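Endoglucanase E-5 (Thermobifida fusca, PDB 2CKS) catalyses the endohydrolysis of (1->4)-beta-D-glucosidic linkages in cellulose, lichenin and cereal beta-D-glucans. Local coordinates at residues L51-K56 and T90-Y95; H204-S209 and V229-T234; N213-L218 and D249-L254. All coordinates share one frame; numbering follows the deposited sequence.

Contact 1 of 3, residues L51-K56 and T90-Y95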
loop_
_atom_site.group_PDB
_atom_site.type_symbol
_atom_site.label_atom_id
_atom_site.label_comp_id
_atom_site.label_asym_id
_atom_site.label_seq_id
_atom_site.Cartn_x
_atom_site.Cartn_y
_atom_site.Cartn_z
ATOM N N LEU A 51 5.535 8.128 13.353
ATOM C CA LEU A 51 4.537 7.272 12.740
ATOM C C LEU A 51 4.293 6.010 13.574
ATOM O O LEU A 51 3.148 5.588 13.744
ATOM C CB LEU A 51 4.967 6.895 11.319
ATOM C CG LEU A 51 4.025 5.980 10.535
ATOM C CD1 LEU A 51 2.670 6.642 10.364
ATOM C CD2 LEU A 51 4.649 5.619 9.190
ATOM N N ALA A 52 5.362 5.419 14.097
ATOM C CA ALA A 52 5.260 4.154 14.822
ATOM C C ALA A 52 4.775 4.374 16.245
ATOM O O ALA A 52 3.825 3.735 16.695
ATOM C CB ALA A 52 6.613 3.448 14.833
ATOM N N TYR A 53 5.437 5.288 16.952
ATOM C CA TYR A 53 5.254 5.419 18.397
ATOM C C TYR A 53 4.135 6.372 18.792
ATOM O O TYR A 53 3.525 6.183 19.835
ATOM C CB TYR A 53 6.546 5.894 19.061
ATOM C CG TYR A 53 7.807 5.133 18.706
ATOM C CD1 TYR A 53 9.026 5.803 18.614
ATOM C CD2 TYR A 53 7.800 3.753 18.485
ATOM C CE1 TYR A 53 10.195 5.134 18.303
ATOM C CE2 TYR A 53 8.973 3.073 18.167
ATOM C CZ TYR A 53 10.164 3.767 18.084
ATOM O OH TYR A 53 11.336 3.109 17.767
ATOM N N ASP A 54 3.911 7.426 18.005
ATOM C CA ASP A 54 2.892 8.426 18.329
ATOM C C ASP A 54 1.590 8.183 17.571
ATOM O O ASP A 54 0.504 8.198 18.160
ATOM C CB ASP A 54 3.401 9.836 18.035
ATOM C CG ASP A 54 4.634 10.194 18.828
ATOM O OD1 ASP A 54 4.841 9.623 19.922
ATOM O OD2 ASP A 54 5.450 11.046 18.427
ATOM N N TRP A 55 1.694 7.977 16.261
ATOM C CA TRP A 55 0.520 7.716 15.432
ATOM C C TRP A 55 -0.035 6.309 15.637
ATOM O O TRP A 55 -1.195 6.068 15.345
ATOM C CB TRP A 55 0.842 7.903 13.944
ATOM C CG TRP A 55 1.075 9.325 13.495
ATOM C CD1 TRP A 55 1.825 10.286 14.117
ATOM C CD2 TRP A 55 0.594 9.917 12.292
ATOM N NE1 TRP A 55 1.807 11.445 13.382
ATOM C CE2 TRP A 55 1.058 11.247 12.256
ATOM C CE3 TRP A 55 -0.209 9.467 11.241
ATOM C CZ2 TRP A 55 0.751 12.119 11.209
ATOM C CZ3 TRP A 55 -0.505 10.336 10.201
ATOM C CH2 TRP A 55 -0.027 11.644 10.193
ATOM N N LYS A 56 0.812 5.391 16.099
ATOM C CA LYS A 56 0.434 3.993 16.342
ATOM C C LYS A 56 0.054 3.258 15.065
ATOM O O LYS A 56 -0.836 2.414 15.070
ATOM C CB LYS A 56 -0.711 3.874 17.368
ATOM C CG LYS A 56 -0.475 4.631 18.660
ATOM C CD LYS A 56 0.843 4.244 19.314
ATOM C CE LYS A 56 0.836 4.520 20.813
ATOM N NZ LYS A 56 2.196 4.396 21.412
ATOM N N THR A 90 11.270 -1.996 10.231
ATOM C CA THR A 90 11.347 -3.187 11.067
ATOM C C THR A 90 11.860 -2.854 12.466
ATOM O O THR A 90 11.350 -3.376 13.457
ATOM C CB THR A 90 12.246 -4.232 10.388
ATOM O OG1 THR A 90 11.693 -4.570 9.104
ATOM C CG2 THR A 90 12.251 -5.546 11.157
ATOM N N ALA A 91 12.834 -1.950 12.535
ATOM C CA ALA A 91 13.405 -1.497 13.806
ATOM C C ALA A 91 12.490 -0.527 14.567
ATOM O O ALA A 91 12.890 0.024 15.612
ATOM C CB ALA A 91 14.767 -0.852 13.563
ATOM N N ARG A 92 11.302 -0.269 14.024
ATOM C CA ARG A 92 10.262 0.496 14.704
ATOM C C ARG A 92 8.978 -0.318 14.880
ATOM O O ARG A 92 7.941 0.212 15.290
ATOM C CB ARG A 92 10.014 1.808 13.949
ATOM C CG ARG A 92 11.206 2.743 14.020
ATOM C CD ARG A 92 11.310 3.748 12.907
ATOM N NE ARG A 92 12.423 4.664 13.146
ATOM C CZ ARG A 92 13.705 4.389 12.929
ATOM N NH1 ARG A 92 14.101 3.233 12.403
ATOM N NH2 ARG A 92 14.608 5.303 13.220
ATOM N N GLY A 93 9.062 -1.616 14.604
ATOM C CA GLY A 93 7.977 -2.539 14.873
ATOM C C GLY A 93 6.833 -2.505 13.894
ATOM O O GLY A 93 5.725 -2.939 14.226
ATOM N N LEU A 94 7.099 -2.006 12.691
ATOM C CA LEU A 94 6.088 -1.872 11.644
ATOM C C LEU A 94 6.155 -2.967 10.596
ATOM O O LEU A 94 7.241 -3.397 10.200
ATOM C CB LEU A 94 6.262 -0.546 10.913
ATOM C CG LEU A 94 6.186 0.722 11.749
ATOM C CD1 LEU A 94 6.576 1.925 10.886
ATOM C CD2 LEU A 94 4.800 0.858 12.325
ATOM N N TYR A 95 4.989 -3.390 10.130
ATOM C CA TYR A 95 4.897 -4.125 8.879
ATOM C C TYR A 95 5.266 -3.186 7.753
ATOM O O TYR A 95 5.130 -1.968 7.871
ATOM C CB TYR A 95 3.497 -4.714 8.681
ATOM C CG TYR A 95 3.259 -5.809 9.684
ATOM C CD1 TYR A 95 2.674 -5.546 10.916
ATOM C CD2 TYR A 95 3.673 -7.101 9.423
ATOM C CE1 TYR A 95 2.498 -6.551 11.849
ATOM C CE2 TYR A 95 3.510 -8.101 10.355
ATOM C CZ TYR A 95 2.916 -7.831 11.553
ATOM O OH TYR A 95 2.752 -8.814 12.502
#
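Tyr53, whose ring reaches across to Arg92, has its carbonyl O bonded by Lys56 NZ at 2.7 Å, which folds the lysine chain back toward the helix that starts at residue 45. The donor stands 24° out of the carbonyl plane. This part of the helix meets the loop that leads from helix 75-90 to strand 95-101, a turn on the outer layer of the (beta/alpha)8 barrel. Lys56 is the first residue to leave helical geometry, with positive phi. A Schellman motif ends helix 75-90: Gly93, also with positive phi, is its C-prime residue and Gly93 N bonds Thr90 O at 3.1 Å. Ala52 carries the middle of the contact, its CB resting on Arg92 O at 3.5 Å and beside Arg92 CB at 3.9 Å. Leu94 brings its CD2 branch to 4.0 Å from Ala52 CB, and Leu94 itself packs on Ile60 of the barrel strand 59-65. Leu94 CG lies anti to the carbonyl carbon (chi1 -58°), which turns the branch toward the helix. Leu51, more loosely placed, faces Leu94 CD1 with its CD2 and otherwise packs on Met31 and Ile60. No hydrogen bond spans the two segments. The polar end of Arg92 is held instead by neighbours: NE makes a salt bridge with Asp49, NH2 bonds Asp45, and NH1 bonds Met88 O. Asp45 and Asp49 bind a zinc ion, so the arginine ties the loop to the residues of that metal site. The Arg92 chain runs extended from CG to NE and crosses the tyrosine at about a right angle, with ring and guanidinium planes only 14° apart; Tyr53 OH comes 3.8 Å from Arg92 CG.

Contact 2 of 3, residues H204-S209 and V229-T234; sequences HFYAAS and VTEFGT
His204 NE2 donates to Thr230 OG1 at 2.7 Å, the oxygen lying at the ring edge in its plane. The other ring nitrogen, ND1, bonds Glu139, the probable proton donor, while Thr230 OG1 is also bonded to Glu135. The imidazole lies flat on Glu231 CB, which sits over its centre. Tyr206 OH donates to Glu231 OE1 at 2.7 Å from the anti side, 20° out of the carboxylate plane; OE1 is also a zinc ligand, and OE2 pairs with Arg61. Along the parallel strands, Gly233 N reaches Phe205 O at 3.0 Å and Ala207 N reaches Gly233 O at 2.9 Å, the latter from above the carbonyl plane; Phe205 N to Glu231 O is weak. Gly233 N lies over one Tyr206 ring face, near its rim; a CB would clash with Tyr206 CD1. On the other sheet face, Phe232 CB stands over the Phe205 ring centre. With an alanine at His204 both ring bonds go, and the Glu139 carboxylate is likely to turn more freely. The probable nucleophile Glu231 at one strand end, with Glu139 supplied from beyond strand 132-135, is typical of the family 5 glycoside hydrolase active site at the barrel's C-terminal mouth.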
loop_
_atom_site.group_PDB
_atom_site.type_symbol
_atom_site.label_atom_id
_atom_site.label_comp_id
_atom_site.label_asym_id
_atom_site.label_seq_id
_atom_site.Cartn_x
_atom_site.Cartn_y
_atom_site.Cartn_z
ATOM N N HIS A 204 -7.988 0.754 -4.408
ATOM C CA HIS A 204 -7.682 2.155 -4.152
ATOM C C HIS A 204 -8.923 2.988 -4.351
ATOM O O HIS A 204 -9.668 2.775 -5.300
ATOM C CB HIS A 204 -6.624 2.654 -5.130
ATOM C CG HIS A 204 -5.279 2.018 -4.953
ATOM N ND1 HIS A 204 -4.171 2.425 -5.664
ATOM C CD2 HIS A 204 -4.861 1.006 -4.156
ATOM C CE1 HIS A 204 -3.131 1.692 -5.309
ATOM N NE2 HIS A 204 -3.522 0.822 -4.399
ATOM N N PHE A 205 -9.122 3.974 -3.488
ATOM C CA PHE A 205 -10.261 4.870 -3.620
ATOM C C PHE A 205 -9.923 6.248 -3.061
ATOM O O PHE A 205 -9.070 6.384 -2.194
ATOM C CB PHE A 205 -11.495 4.302 -2.913
ATOM C CG PHE A 205 -11.380 4.263 -1.406
ATOM C CD1 PHE A 205 -11.741 5.367 -0.633
ATOM C CD2 PHE A 205 -10.923 3.123 -0.755
ATOM C CE1 PHE A 205 -11.628 5.344 0.757
ATOM C CE2 PHE A 205 -10.813 3.090 0.642
ATOM C CZ PHE A 205 -11.160 4.199 1.397
ATOM N N TYR A 206 -10.654 7.246 -3.536
ATOM C CA TYR A 206 -10.540 8.621 -3.087
ATOM C C TYR A 206 -11.972 9.065 -2.801
ATOM O O TYR A 206 -12.772 9.199 -3.723
ATOM C CB TYR A 206 -9.832 9.465 -4.156
ATOM C CG TYR A 206 -8.357 9.159 -4.174
ATOM C CD1 TYR A 206 -7.474 9.891 -3.397
ATOM C CD2 TYR A 206 -7.854 8.084 -4.901
ATOM C CE1 TYR A 206 -6.120 9.596 -3.374
ATOM C CE2 TYR A 206 -6.498 7.769 -4.873
ATOM C CZ TYR A 206 -5.636 8.534 -4.105
ATOM O OH TYR A 206 -4.284 8.259 -4.071
ATOM N N ALA A 207 -12.285 9.258 -1.520
ATOM C CA ALA A 207 -13.671 9.325 -1.049
ATOM C C ALA A 207 -14.510 10.456 -1.635
ATOM O O ALA A 207 -15.722 10.302 -1.769
ATOM C CB ALA A 207 -13.712 9.376 0.474
ATOM N N ALA A 208 -13.902 11.584 -1.974
ATOM C CA ALA A 208 -14.685 12.703 -2.507
ATOM C C ALA A 208 -15.177 12.412 -3.928
ATOM O O ALA A 208 -16.221 12.925 -4.345
ATOM C CB ALA A 208 -13.899 13.994 -2.451
ATOM N N SER A 209 -14.443 11.565 -4.643
ATOM C CA SER A 209 -14.760 11.179 -6.022
ATOM C C SER A 209 -15.433 9.813 -6.159
ATOM O O SER A 209 -16.176 9.582 -7.119
ATOM C CB SER A 209 -13.481 11.138 -6.845
ATOM O OG SER A 209 -12.916 12.422 -6.952
ATOM N N VAL A 229 -6.321 -2.336 1.122
ATOM C CA VAL A 229 -6.428 -1.013 0.549
ATOM C C VAL A 229 -5.058 -0.332 0.673
ATOM O O VAL A 229 -4.774 0.346 1.647
ATOM C CB VAL A 229 -7.578 -0.217 1.197
ATOM C CG1 VAL A 229 -7.567 1.231 0.740
ATOM C CG2 VAL A 229 -8.910 -0.883 0.841
ATOM N N THR A 230 -4.200 -0.538 -0.323
ATOM C CA THR A 230 -2.823 -0.041 -0.242
ATOM C C THR A 230 -2.703 1.460 -0.497
ATOM O O THR A 230 -1.659 2.044 -0.240
ATOM C CB THR A 230 -1.885 -0.801 -1.193
ATOM O OG1 THR A 230 -2.424 -0.807 -2.513
ATOM C CG2 THR A 230 -1.776 -2.265 -0.824
ATOM N N GLU A 231 -3.770 2.086 -0.978
ATOM C CA GLU A 231 -3.747 3.520 -1.206
ATOM C C GLU A 231 -5.161 4.065 -1.175
ATOM O O GLU A 231 -6.011 3.614 -1.928
ATOM C CB GLU A 231 -3.108 3.805 -2.557
ATOM C CG GLU A 231 -2.685 5.238 -2.750
ATOM C CD GLU A 231 -2.071 5.450 -4.114
ATOM O OE1 GLU A 231 -2.645 6.232 -4.902
ATOM O OE2 GLU A 231 -1.022 4.831 -4.389
ATOM N N PHE A 232 -5.417 5.033 -0.302
ATOM C CA PHE A 232 -6.682 5.761 -0.361
ATOM C C PHE A 232 -6.533 7.183 0.119
ATOM O O PHE A 232 -5.584 7.529 0.816
ATOM C CB PHE A 232 -7.796 5.063 0.434
ATOM C CG PHE A 232 -7.743 5.317 1.918
ATOM C CD1 PHE A 232 -6.903 4.586 2.722
ATOM C CD2 PHE A 232 -8.544 6.286 2.505
ATOM C CE1 PHE A 232 -6.849 4.800 4.075
ATOM C CE2 PHE A 232 -8.481 6.521 3.883
ATOM C CZ PHE A 232 -7.626 5.765 4.666
ATOM N N GLY A 233 -7.493 8.003 -0.272
ATOM C CA GLY A 233 -7.557 9.381 0.155
ATOM C C GLY A 233 -8.971 9.752 0.540
ATOM O O GLY A 233 -9.936 9.056 0.206
ATOM N N THR A 234 -9.085 10.879 1.231
ATOM C CA THR A 234 -10.380 11.423 1.617
ATOM C C THR A 234 -10.834 12.512 0.657
ATOM O O THR A 234 -11.954 12.997 0.778
ATOM C CB THR A 234 -10.335 11.981 3.059
ATOM O OG1 THR A 234 -9.298 12.961 3.182
ATOM C CG2 THR A 234 -9.967 10.908 4.062
#

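Contact 3 of 3, residues N213-L218 and D249-L254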
loop_
_atom_site.group_PDB
_atom_site.type_symbol
_atom_site.label_atom_id
_atom_site.label_comp_id
_atom_site.label_asym_id
_atom_site.label_seq_id
_atom_site.Cartn_x
_atom_site.Cartn_y
_atom_site.Cartn_z
ATOM N N ASN A 213 -20.783 3.132 -5.596
ATOM C CA ASN A 213 -20.375 2.049 -6.493
ATOM C C ASN A 213 -18.977 1.505 -6.176
ATOM O O ASN A 213 -18.716 0.326 -6.382
ATOM C CB ASN A 213 -20.544 2.405 -7.986
ATOM C CG ASN A 213 -19.628 3.534 -8.459
ATOM O OD1 ASN A 213 -19.143 3.505 -9.591
ATOM N ND2 ASN A 213 -19.433 4.548 -7.623
ATOM N N TYR A 214 -18.097 2.355 -5.658
ATOM C CA TYR A 214 -16.773 1.912 -5.225
ATOM C C TYR A 214 -16.852 1.210 -3.864
ATOM O O TYR A 214 -16.229 0.166 -3.664
ATOM C CB TYR A 214 -15.800 3.099 -5.183
ATOM C CG TYR A 214 -15.332 3.533 -6.549
ATOM C CD1 TYR A 214 -14.058 3.221 -7.008
ATOM C CD2 TYR A 214 -16.163 4.263 -7.379
ATOM C CE1 TYR A 214 -13.632 3.629 -8.279
ATOM C CE2 TYR A 214 -15.748 4.679 -8.637
ATOM C CZ TYR A 214 -14.487 4.354 -9.081
ATOM O OH TYR A 214 -14.089 4.768 -10.334
ATOM N N LEU A 215 -17.622 1.776 -2.941
ATOM C CA LEU A 215 -17.838 1.169 -1.627
ATOM C C LEU A 215 -18.474 -0.218 -1.768
ATOM O O LEU A 215 -18.048 -1.172 -1.128
ATOM C CB LEU A 215 -18.705 2.091 -0.752
ATOM C CG LEU A 215 -18.959 1.672 0.695
ATOM C CD1 LEU A 215 -17.698 1.821 1.511
ATOM C CD2 LEU A 215 -20.084 2.508 1.298
ATOM N N ASN A 216 -19.486 -0.322 -2.617
ATOM C CA ASN A 216 -20.131 -1.605 -2.893
ATOM C C ASN A 216 -19.168 -2.652 -3.458
ATOM O O ASN A 216 -19.216 -3.820 -3.062
ATOM C CB ASN A 216 -21.321 -1.427 -3.848
ATOM C CG ASN A 216 -22.516 -0.739 -3.186
ATOM O OD1 ASN A 216 -22.609 -0.669 -1.975
ATOM N ND2 ASN A 216 -23.431 -0.232 -3.998
ATOM N N ALA A 217 -18.295 -2.233 -4.371
ATOM C CA ALA A 217 -17.317 -3.136 -4.972
ATOM C C ALA A 217 -16.336 -3.664 -3.937
ATOM O O ALA A 217 -15.928 -4.816 -4.006
ATOM C CB ALA A 217 -16.574 -2.446 -6.107
ATOM N N LEU A 218 -15.947 -2.824 -2.986
ATOM C CA LEU A 218 -15.057 -3.256 -1.916
ATOM C C LEU A 218 -15.733 -4.304 -1.023
ATOM O O LEU A 218 -15.124 -5.312 -0.671
ATOM C CB LEU A 218 -14.597 -2.050 -1.099
ATOM C CG LEU A 218 -13.658 -2.333 0.072
ATOM C CD1 LEU A 218 -12.409 -3.069 -0.393
ATOM C CD2 LEU A 218 -13.298 -1.027 0.733
ATOM N N ASP A 249 -15.533 8.041 6.177
ATOM C CA ASP A 249 -15.883 7.308 7.395
ATOM C C ASP A 249 -16.709 6.049 7.072
ATOM O O ASP A 249 -16.626 5.056 7.786
ATOM C CB ASP A 249 -16.678 8.204 8.361
ATOM C CG ASP A 249 -15.813 9.210 9.106
ATOM O OD1 ASP A 249 -14.566 9.084 9.106
ATOM O OD2 ASP A 249 -16.307 10.175 9.734
ATOM N N ARG A 250 -17.512 6.089 6.010
ATOM C CA ARG A 250 -18.235 4.898 5.573
ATOM C C ARG A 250 -17.268 3.809 5.129
ATOM O O ARG A 250 -17.446 2.650 5.475
ATOM C CB ARG A 250 -19.226 5.225 4.454
ATOM C CG ARG A 250 -20.325 6.180 4.888
ATOM C CD ARG A 250 -21.208 6.643 3.764
ATOM N NE ARG A 250 -21.914 5.524 3.143
ATOM C CZ ARG A 250 -22.572 5.597 1.995
ATOM N NH1 ARG A 250 -22.639 6.741 1.315
ATOM N NH2 ARG A 250 -23.175 4.517 1.523
ATOM N N TYR A 251 -16.238 4.189 4.381
ATOM C CA TYR A 251 -15.188 3.251 3.997
ATOM C C TYR A 251 -14.450 2.719 5.231
ATOM O O TYR A 251 -14.170 1.526 5.331
ATOM C CB TYR A 251 -14.179 3.924 3.068
ATOM C CG TYR A 251 -14.600 4.074 1.627
ATOM C CD1 TYR A 251 -14.449 3.025 0.725
ATOM C CD2 TYR A 251 -15.103 5.276 1.153
ATOM C CE1 TYR A 251 -14.790 3.166 -0.605
ATOM C CE2 TYR A 251 -15.456 5.427 -0.182
ATOM C CZ TYR A 251 -15.304 4.362 -1.053
ATOM O OH TYR A 251 -15.641 4.510 -2.377
ATOM N N ILE A 252 -14.127 3.605 6.169
ATOM C CA ILE A 252 -13.407 3.207 7.377
ATOM C C ILE A 252 -14.216 2.208 8.186
ATOM O O ILE A 252 -13.674 1.230 8.684
ATOM C CB ILE A 252 -13.041 4.440 8.240
ATOM C CG1 ILE A 252 -11.943 5.248 7.547
ATOM C CG2 ILE A 252 -12.620 4.028 9.652
ATOM C CD1 ILE A 252 -10.554 4.661 7.689
ATOM N N ASP A 253 -15.514 2.448 8.305
ATOM C CA ASP A 253 -16.372 1.550 9.070
ATOM C C ASP A 253 -16.501 0.191 8.383
ATOM O O ASP A 253 -16.498 -0.832 9.054
ATOM C CB ASP A 253 -17.739 2.183 9.318
ATOM C CG ASP A 253 -17.657 3.372 10.264
ATOM O OD1 ASP A 253 -18.623 4.153 10.311
ATOM O OD2 ASP A 253 -16.662 3.612 10.989
ATOM N N LEU A 254 -16.584 0.189 7.056
ATOM C CA LEU A 254 -16.663 -1.055 6.303
ATOM C C LEU A 254 -15.366 -1.841 6.463
ATOM O O LEU A 254 -15.385 -3.038 6.736
ATOM C CB LEU A 254 -16.936 -0.787 4.826
ATOM C CG LEU A 254 -17.234 -2.010 3.948
ATOM C CD1 LEU A 254 -15.973 -2.544 3.279
ATOM C CD2 LEU A 254 -17.954 -3.124 4.728
#
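Leu215 lays its CD1 methyl over one face of the Tyr251 ring, 3.9 Å from the centroid and shifted toward the rim. The branch gets there because CG is anti to the backbone N (chi1 -176°), which sends the leucine across the groove to the neighbouring helix. Tyr251 replies in the opposite direction: its CG sits beside its own N (chi1 -78°), and the ring slides past Leu215 until OH stops 3.1 Å from Tyr214 CB. Phe205 of the barrel stacks on the other face of the ring, which is thus held between strand and helix. Leu218 reaches the ring's edge with CD2, 4.2 Å from Tyr251 CD1. Its neighbour Leu254 was modelled in two conformers; in one of them its CD1 lies 4.0 Å from Leu218 CG, a contact the other may lack. Tyr214 turns its ring away from this interface and stacks on His210. On the exposed side, Arg250 bends at chi3 (62°), which brings NH2 to 3.7 Å from Leu215 CD2 while the same nitrogen pairs with Asp212. The two segments run nearly parallel, their axes 10.8 Å apart, as successive outer helices of the barrel do. Leu215 N approaches Tyr251 OH without making a hydrogen bond; the hydroxyl bonds His210 O instead. With no hydrogen bond across the segments, the chemistry implies that the helices adhere by apolar and CH-pi packing, while the polar ends of Tyr251 and Arg250 are paired with His210 O, just before helix 212-224, and with Asp212 at its start.

Overall arrangement
Along the chain, contact 1 closes before the other two open, and contacts 2 and 3 interleave: 204-209, 213-218, 229-234, 249-254. All belong to the one eight-stranded parallel barrel. Contact 2 joins its neighbouring strands 199-206 and 227-233, and contact 3 joins helices 212-224 and 245-258, which follow those strands. Their centres lie 10 Å apart and they touch directly, Phe205 CE1 to Tyr251 CG at 3.3 Å, so helix 245-258 packs against strand 199-206, the neighbour of the strand that bears the probable nucleophile. Contact 1 sits elsewhere on the barrel, its centre 22 Å from that of contact 2 and 26 Å from that of contact 3, away from the catalytic residues.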